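Local coordinates for protein carnitinyl-CoA dehydratase (Mycobacterium avium, PDB 3R0O) that probably catalyses the reversible dehydration of carnitinyl-CoA, as a lyase of the enoyl-CoA hydratase/isomerase (crotonase) family, at residues R241-R244 against E245-L249; A168-L171 against V172-E176. All blocks are in the same frame, centred on the assembly; numbering follows the deposited sequence.

Contact 1: residues R241-R244 against E245-L249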
ATOM      1  N   ARG A 241       1.394 -18.375  -9.124  1.00 18.12           N
ATOM      2  CA  ARG A 241       2.582 -18.476  -8.284  1.00 18.14           C
ATOM      3  C   ARG A 241       2.291 -19.238  -6.997  1.00 18.38           C
ATOM      4  O   ARG A 241       3.076 -20.114  -6.595  1.00 17.41           O
ATOM      5  CB  ARG A 241       3.176 -17.084  -7.964  1.00 18.09           C
ATOM      6  CG  ARG A 241       4.492 -17.124  -7.142  1.00 17.04           C
ATOM      7  CD  ARG A 241       5.159 -15.740  -7.045  1.00 18.39           C
ATOM      8  NE  ARG A 241       5.479 -15.222  -8.368  1.00 19.59           N
ATOM      9  CZ  ARG A 241       4.769 -14.306  -9.029  1.00 19.85           C
ATOM     10  NH1 ARG A 241       3.712 -13.699  -8.469  1.00 19.39           N
ATOM     11  NH2 ARG A 241       5.154 -13.970 -10.250  1.00 18.22           N
ATOM     12  N   THR A 242       1.169 -18.913  -6.354  1.00 18.98           N
ATOM     13  CA  THR A 242       0.784 -19.606  -5.116  1.00 19.66           C
ATOM     14  C   THR A 242       0.574 -21.101  -5.351  1.00 20.50           C
ATOM     15  O   THR A 242       1.138 -21.935  -4.627  1.00 20.62           O
ATOM     16  CB  THR A 242      -0.491 -18.986  -4.429  1.00 19.50           C
ATOM     17  OG1 THR A 242      -0.243 -17.619  -4.072  1.00 18.43           O
ATOM     18  CG2 THR A 242      -0.830 -19.751  -3.163  1.00 19.53           C
ATOM     19  N   ILE A 243      -0.246 -21.434  -6.348  1.00 21.49           N
ATOM     20  CA  ILE A 243      -0.529 -22.836  -6.700  1.00 22.95           C
ATOM     21  C   ILE A 243       0.787 -23.582  -6.985  1.00 23.10           C
ATOM     22  O   ILE A 243       1.038 -24.680  -6.467  1.00 22.94           O
ATOM     23  CB  ILE A 243      -1.495 -22.926  -7.927  1.00 23.08           C
ATOM     24  CG1 ILE A 243      -2.912 -22.464  -7.548  1.00 24.58           C
ATOM     25  CG2 ILE A 243      -1.550 -24.355  -8.491  1.00 26.05           C
ATOM     26  CD1 ILE A 243      -3.857 -22.327  -8.754  1.00 25.29           C
ATOM     27  N   ARG A 244       1.627 -22.957  -7.802  1.00 22.97           N
ATOM     28  CA  ARG A 244       2.924 -23.509  -8.116  1.00 23.46           C
ATOM     29  C   ARG A 244       3.771 -23.761  -6.830  1.00 22.74           C
ATOM     30  O   ARG A 244       4.321 -24.850  -6.640  1.00 22.61           O
ATOM     31  CB  ARG A 244       3.622 -22.619  -9.149  1.00 23.79           C
ATOM     32  CG  ARG A 244       4.994 -23.094  -9.559  1.00 27.19           C
ATOM     33  CD  ARG A 244       5.471 -22.460 -10.885  1.00 31.52           C
ATOM     34  NE  ARG A 244       5.184 -21.030 -11.017  1.00 30.76           N
ATOM     35  CZ  ARG A 244       5.805 -20.046 -10.361  1.00 32.84           C
ATOM     36  NH1 ARG A 244       6.775 -20.305  -9.469  1.00 30.41           N
ATOM     37  NH2 ARG A 244       5.436 -18.776 -10.601  1.00 34.14           N
ATOM     38  N   GLU A 245       3.849 -22.776  -5.937  1.00 21.56           N
ATOM     39  CA  GLU A 245       4.674 -22.917  -4.739  1.00 20.63           C
ATOM     40  C   GLU A 245       4.128 -24.019  -3.812  1.00 21.25           C
ATOM     41  O   GLU A 245       4.898 -24.827  -3.284  1.00 19.67           O
ATOM     42  CB  GLU A 245       4.802 -21.579  -4.005  1.00 19.62           C
ATOM     43  CG  GLU A 245       5.701 -20.567  -4.744  1.00 17.35           C
ATOM     44  CD  GLU A 245       7.187 -20.876  -4.617  1.00 15.84           C
ATOM     45  OE1 GLU A 245       7.586 -21.826  -3.898  1.00 15.03           O
ATOM     46  OE2 GLU A 245       7.978 -20.142  -5.236  1.00 17.60           O
ATOM     47  N   PHE A 246       2.805 -24.028  -3.643  1.00 21.61           N
ATOM     48  CA  PHE A 246       2.109 -24.977  -2.792  1.00 24.33           C
ATOM     49  C   PHE A 246       2.329 -26.423  -3.263  1.00 25.37           C
ATOM     50  O   PHE A 246       2.628 -27.302  -2.455  1.00 25.07           O
ATOM     51  CB  PHE A 246       0.616 -24.661  -2.782  1.00 24.92           C
ATOM     52  CG  PHE A 246      -0.113 -25.171  -1.572  1.00 28.30           C
ATOM     53  CD1 PHE A 246      -0.511 -24.305  -0.578  1.00 30.45           C
ATOM     54  CD2 PHE A 246      -0.420 -26.521  -1.436  1.00 33.03           C
ATOM     55  CE1 PHE A 246      -1.183 -24.758   0.556  1.00 31.72           C
ATOM     56  CE2 PHE A 246      -1.106 -26.989  -0.296  1.00 34.46           C
ATOM     57  CZ  PHE A 246      -1.487 -26.091   0.700  1.00 33.26           C
ATOM     58  N   THR A 247       2.189 -26.653  -4.568  1.00 26.46           N
ATOM     59  CA  THR A 247       2.374 -27.985  -5.142  1.00 28.14           C
ATOM     60  C   THR A 247       3.769 -28.534  -4.825  1.00 29.28           C
ATOM     61  O   THR A 247       3.901 -29.645  -4.309  1.00 29.60           O
ATOM     62  CB  THR A 247       2.088 -27.977  -6.659  1.00 28.33           C
ATOM     63  OG1 THR A 247       0.740 -27.552  -6.860  1.00 27.76           O
ATOM     64  CG2 THR A 247       2.255 -29.372  -7.270  1.00 29.83           C
ATOM     65  N   GLU A 248       4.800 -27.737  -5.092  1.00 30.04           N
ATOM     66  CA  GLU A 248       6.166 -28.155  -4.826  1.00 31.53           C
ATOM     67  C   GLU A 248       6.352 -28.441  -3.338  1.00 31.84           C
ATOM     68  O   GLU A 248       6.957 -29.450  -2.961  1.00 32.22           O
ATOM     69  CB  GLU A 248       7.145 -27.102  -5.318  1.00 31.79           C
ATOM     70  CG  GLU A 248       8.635 -27.471  -5.213  1.00 34.95           C
ATOM     71  CD  GLU A 248       9.068 -28.615  -6.139  1.00 38.11           C
ATOM     72  OE1 GLU A 248       8.284 -29.044  -7.019  1.00 38.46           O
ATOM     73  OE2 GLU A 248      10.212 -29.084  -5.967  1.00 39.32           O
ATOM     74  N   LEU A 249       5.796 -27.567  -2.501  1.00 31.44           N
ATOM     75  CA  LEU A 249       5.935 -27.675  -1.051  1.00 32.01           C
ATOM     76  C   LEU A 249       5.457 -29.030  -0.526  1.00 32.86           C
ATOM     77  O   LEU A 249       6.148 -29.648   0.289  1.00 33.36           O
ATOM     78  CB  LEU A 249       5.176 -26.547  -0.360  1.00 31.21           C
ATOM     79  CG  LEU A 249       5.564 -26.219   1.085  1.00 32.42           C
ATOM     80  CD1 LEU A 249       7.064 -26.018   1.263  1.00 29.65           C
ATOM     81  CD2 LEU A 249       4.801 -24.976   1.555  1.00 31.38           C
TER
HETATM   82  O   HOH W   1       8.383 -18.571  -7.364  1.00 13.68           O
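Thr247 turns its hydroxyl back onto the helix that carries it and shares the carbonyl of Ile243 with its own backbone amide. OG1 donates to Ile243 O at 2.9 Å and Thr247 N donates to the same oxygen at 3.0 Å, the two donors arriving from opposite faces of the carbonyl plane, with the hydroxyl lying well above it. The adjacent charges of Arg244 and Glu245 make no direct salt bridge, for NH1 and OE2 stand 4.4 Å apart. A water joins them instead, lying in the guanidinium plane at its edge, 3.2 Å from Arg244 NH1 and 2.7 Å from Glu245 OE2. Arg241 and Arg244 both form salt bridges to Asp228 of the second subunit, and Glu245 pairs with Arg222 there. Neighbouring amides keep the usual i to i+4 pattern: Glu245 N meets Arg241 O at 2.8 Å and Phe246 N meets Thr242 O at 2.9 Å, whereas the bond from Glu248 N to Arg244 O is weak. A chi1 of -72° sets CG of Glu245 beside the backbone N, 3.2 Å from Arg241 O; the bend at chi2 (-75°) then turns the carboxylate, with OE2 going toward the water. Beyond the polar groups, Phe246 and Leu249 pack on Ile150, and Glu245 on Val223 of the second subunit. The charged side of helix 236-250 therefore serves the trimer interface, where Arg222 of the second subunit, with Arg244 nearby, would probably favour the ionised form of Glu245.

Contact 2: residues A168-L171 against V172-E176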
ATOM      1  N   ALA A 168       3.033  -6.894   7.549  1.00 14.22           N
ATOM      2  CA  ALA A 168       2.539  -8.063   6.841  1.00 14.22           C
ATOM      3  C   ALA A 168       3.579  -9.202   6.802  1.00 14.76           C
ATOM      4  O   ALA A 168       3.243 -10.384   7.023  1.00 15.05           O
ATOM      5  CB  ALA A 168       2.092  -7.672   5.432  1.00 13.85           C
ATOM      6  N   LEU A 169       4.834  -8.860   6.530  1.00 15.47           N
ATOM      7  CA  LEU A 169       5.869  -9.866   6.401  1.00 15.81           C
ATOM      8  C   LEU A 169       6.131 -10.507   7.760  1.00 15.98           C
ATOM      9  O   LEU A 169       6.327 -11.718   7.833  1.00 15.49           O
ATOM     10  CB  LEU A 169       7.154  -9.275   5.811  1.00 16.62           C
ATOM     11  CG  LEU A 169       7.063  -9.138   4.288  1.00 19.89           C
ATOM     12  CD1 LEU A 169       8.040  -8.135   3.799  1.00 21.71           C
ATOM     13  CD2 LEU A 169       7.241 -10.523   3.579  1.00 21.96           C
ATOM     14  N   GLU A 170       6.110  -9.709   8.836  1.00 15.22           N
ATOM     15  CA  GLU A 170       6.246 -10.287  10.173  1.00 15.64           C
ATOM     16  C   GLU A 170       5.148 -11.339  10.442  1.00 15.26           C
ATOM     17  O   GLU A 170       5.411 -12.452  10.932  1.00 14.80           O
ATOM     18  CB  GLU A 170       6.217  -9.185  11.230  1.00 15.83           C
ATOM     19  CG  GLU A 170       6.340  -9.718  12.639  1.00 17.54           C
ATOM     20  CD  GLU A 170       6.322  -8.607  13.702  1.00 18.85           C
ATOM     21  OE1 GLU A 170       6.644  -7.423  13.407  1.00 16.92           O
ATOM     22  OE2 GLU A 170       6.010  -8.957  14.848  1.00 20.39           O
ATOM     23  N   LEU A 171       3.920 -10.983  10.079  1.00 14.12           N
ATOM     24  CA  LEU A 171       2.797 -11.855  10.297  1.00 14.86           C
ATOM     25  C   LEU A 171       2.949 -13.186   9.499  1.00 15.07           C
ATOM     26  O   LEU A 171       2.724 -14.266  10.048  1.00 15.16           O
ATOM     27  CB  LEU A 171       1.498 -11.125   9.942  1.00 14.23           C
ATOM     28  CG  LEU A 171       0.199 -11.912  10.067  1.00 15.88           C
ATOM     29  CD1 LEU A 171      -0.984 -10.933  10.381  1.00 15.55           C
ATOM     30  CD2 LEU A 171      -0.075 -12.780   8.834  1.00 13.46           C
ATOM     31  N   VAL A 172       3.333 -13.080   8.227  1.00 14.53           N
ATOM     32  CA  VAL A 172       3.523 -14.236   7.338  1.00 14.67           C
ATOM     33  C   VAL A 172       4.691 -15.139   7.749  1.00 15.16           C
ATOM     34  O   VAL A 172       4.564 -16.377   7.774  1.00 15.94           O
ATOM     35  CB  VAL A 172       3.815 -13.766   5.874  1.00 14.46           C
ATOM     36  CG1 VAL A 172       4.255 -14.933   5.025  1.00 13.64           C
ATOM     37  CG2 VAL A 172       2.598 -13.103   5.270  1.00 13.48           C
ATOM     38  N   LEU A 173       5.833 -14.510   8.015  1.00 15.56           N
ATOM     39  CA  LEU A 173       7.078 -15.234   8.291  1.00 16.58           C
ATOM     40  C   LEU A 173       7.128 -15.869   9.702  1.00 17.19           C
ATOM     41  O   LEU A 173       7.680 -16.960   9.854  1.00 17.69           O
ATOM     42  CB  LEU A 173       8.316 -14.357   7.998  1.00 16.42           C
ATOM     43  CG  LEU A 173       8.449 -13.813   6.552  1.00 16.52           C
ATOM     44  CD1 LEU A 173       9.670 -12.944   6.433  1.00 18.01           C
ATOM     45  CD2 LEU A 173       8.485 -14.919   5.497  1.00 19.12           C
ATOM     46  N   THR A 174       6.540 -15.211  10.713  1.00 17.04           N
ATOM     47  CA  THR A 174       6.531 -15.778  12.067  1.00 17.23           C
ATOM     48  C   THR A 174       5.330 -16.669  12.287  1.00 17.74           C
ATOM     49  O   THR A 174       5.364 -17.538  13.161  1.00 18.04           O
ATOM     50  CB  THR A 174       6.497 -14.716  13.187  1.00 17.75           C
ATOM     51  OG1 THR A 174       5.200 -14.079  13.216  1.00 17.60           O
ATOM     52  CG2 THR A 174       7.620 -13.696  12.999  1.00 15.48           C
ATOM     53  N   GLY A 175       4.268 -16.448  11.518  1.00 17.34           N
ATOM     54  CA  GLY A 175       3.017 -17.191  11.696  1.00 17.82           C
ATOM     55  C   GLY A 175       2.284 -16.834  12.979  1.00 18.33           C
ATOM     56  O   GLY A 175       1.401 -17.582  13.425  1.00 18.47           O
ATOM     57  N   GLU A 176       2.653 -15.691  13.572  1.00 18.74           N
ATOM     58  CA  GLU A 176       2.057 -15.223  14.835  1.00 19.48           C
ATOM     59  C   GLU A 176       0.738 -14.453  14.625  1.00 19.41           C
ATOM     60  O   GLU A 176       0.570 -13.776  13.605  1.00 17.81           O
ATOM     61  CB  GLU A 176       3.048 -14.343  15.596  1.00 20.10           C
ATOM     62  CG  GLU A 176       4.095 -15.128  16.359  1.00 21.58           C
ATOM     63  CD  GLU A 176       5.347 -14.319  16.655  1.00 24.25           C
ATOM     64  OE1 GLU A 176       5.316 -13.055  16.592  1.00 27.24           O
ATOM     65  OE2 GLU A 176       6.386 -14.950  16.923  1.00 23.26           O
TER
HETATM   66  O   HOH W   2       3.793 -10.923  15.119  1.00 21.43           O
HETATM   67  O   HOH W   3       0.444 -15.117  11.251  1.00  8.80           O
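Val172 lays CG2 on Ala168 O at 3.3 Å, and Leu173 brings CG to 3.2 Å from Leu169 O, closing tightly over the preceding turn of helix 165-174. On this packed side Ala168 and Val172 lean on helix 155-162 through Val160 and Ile159, and Leu169 meets Tyr225 of the second subunit. The other end is looser and watery. One water donates to both Glu170 OE2 and Glu176 OE1, bridging carboxylate oxygens 4.5 Å apart; their like charges are probably eased by Arg208 of the second subunit, which forms a salt bridge with Glu176 and a weak, long ion pair with Glu170, whose OE1 is hydrogen-bonded to Asn190 of that subunit. A second water links Leu171 O to Glu176 O, beside the weak bond from Gly175 N to Leu171 O. Between the two regions stands Thr174, whose OG1 lies between the backbone N and carbonyl carbon (chi1 71°). It donates to Glu170 O at 2.8 Å, and Thr174 N reaches the same oxygen at 3.0 Å from the opposite face of the carbonyl plane. Gly175 leaves the helix with positive phi, and by accepting from Glu176 N at 3.0 Å the hydroxyl forms an ST turn at the helix C-terminus.

How the contacts relate
Contact 2 precedes contact 1 in the chain, and the two illustrate one principle: helix faces lend side chains to a neighbouring subunit, and in contact 2 the C-terminal carbonyls as well. Their centres lie 19 Å apart and their nearest atoms about 10 Å apart, so they do not touch. In each a threonine hydroxyl doubles the bond to the carbonyl four residues earlier, but only in contact 2 does it also receive an amide at the helix end. Both face the second subunit, which supplies Arg222 and Asp228 to contact 1 and Arg208 and Asn212 to contact 2, so that helices 165-174 and 236-250 both form part of the subunit interface.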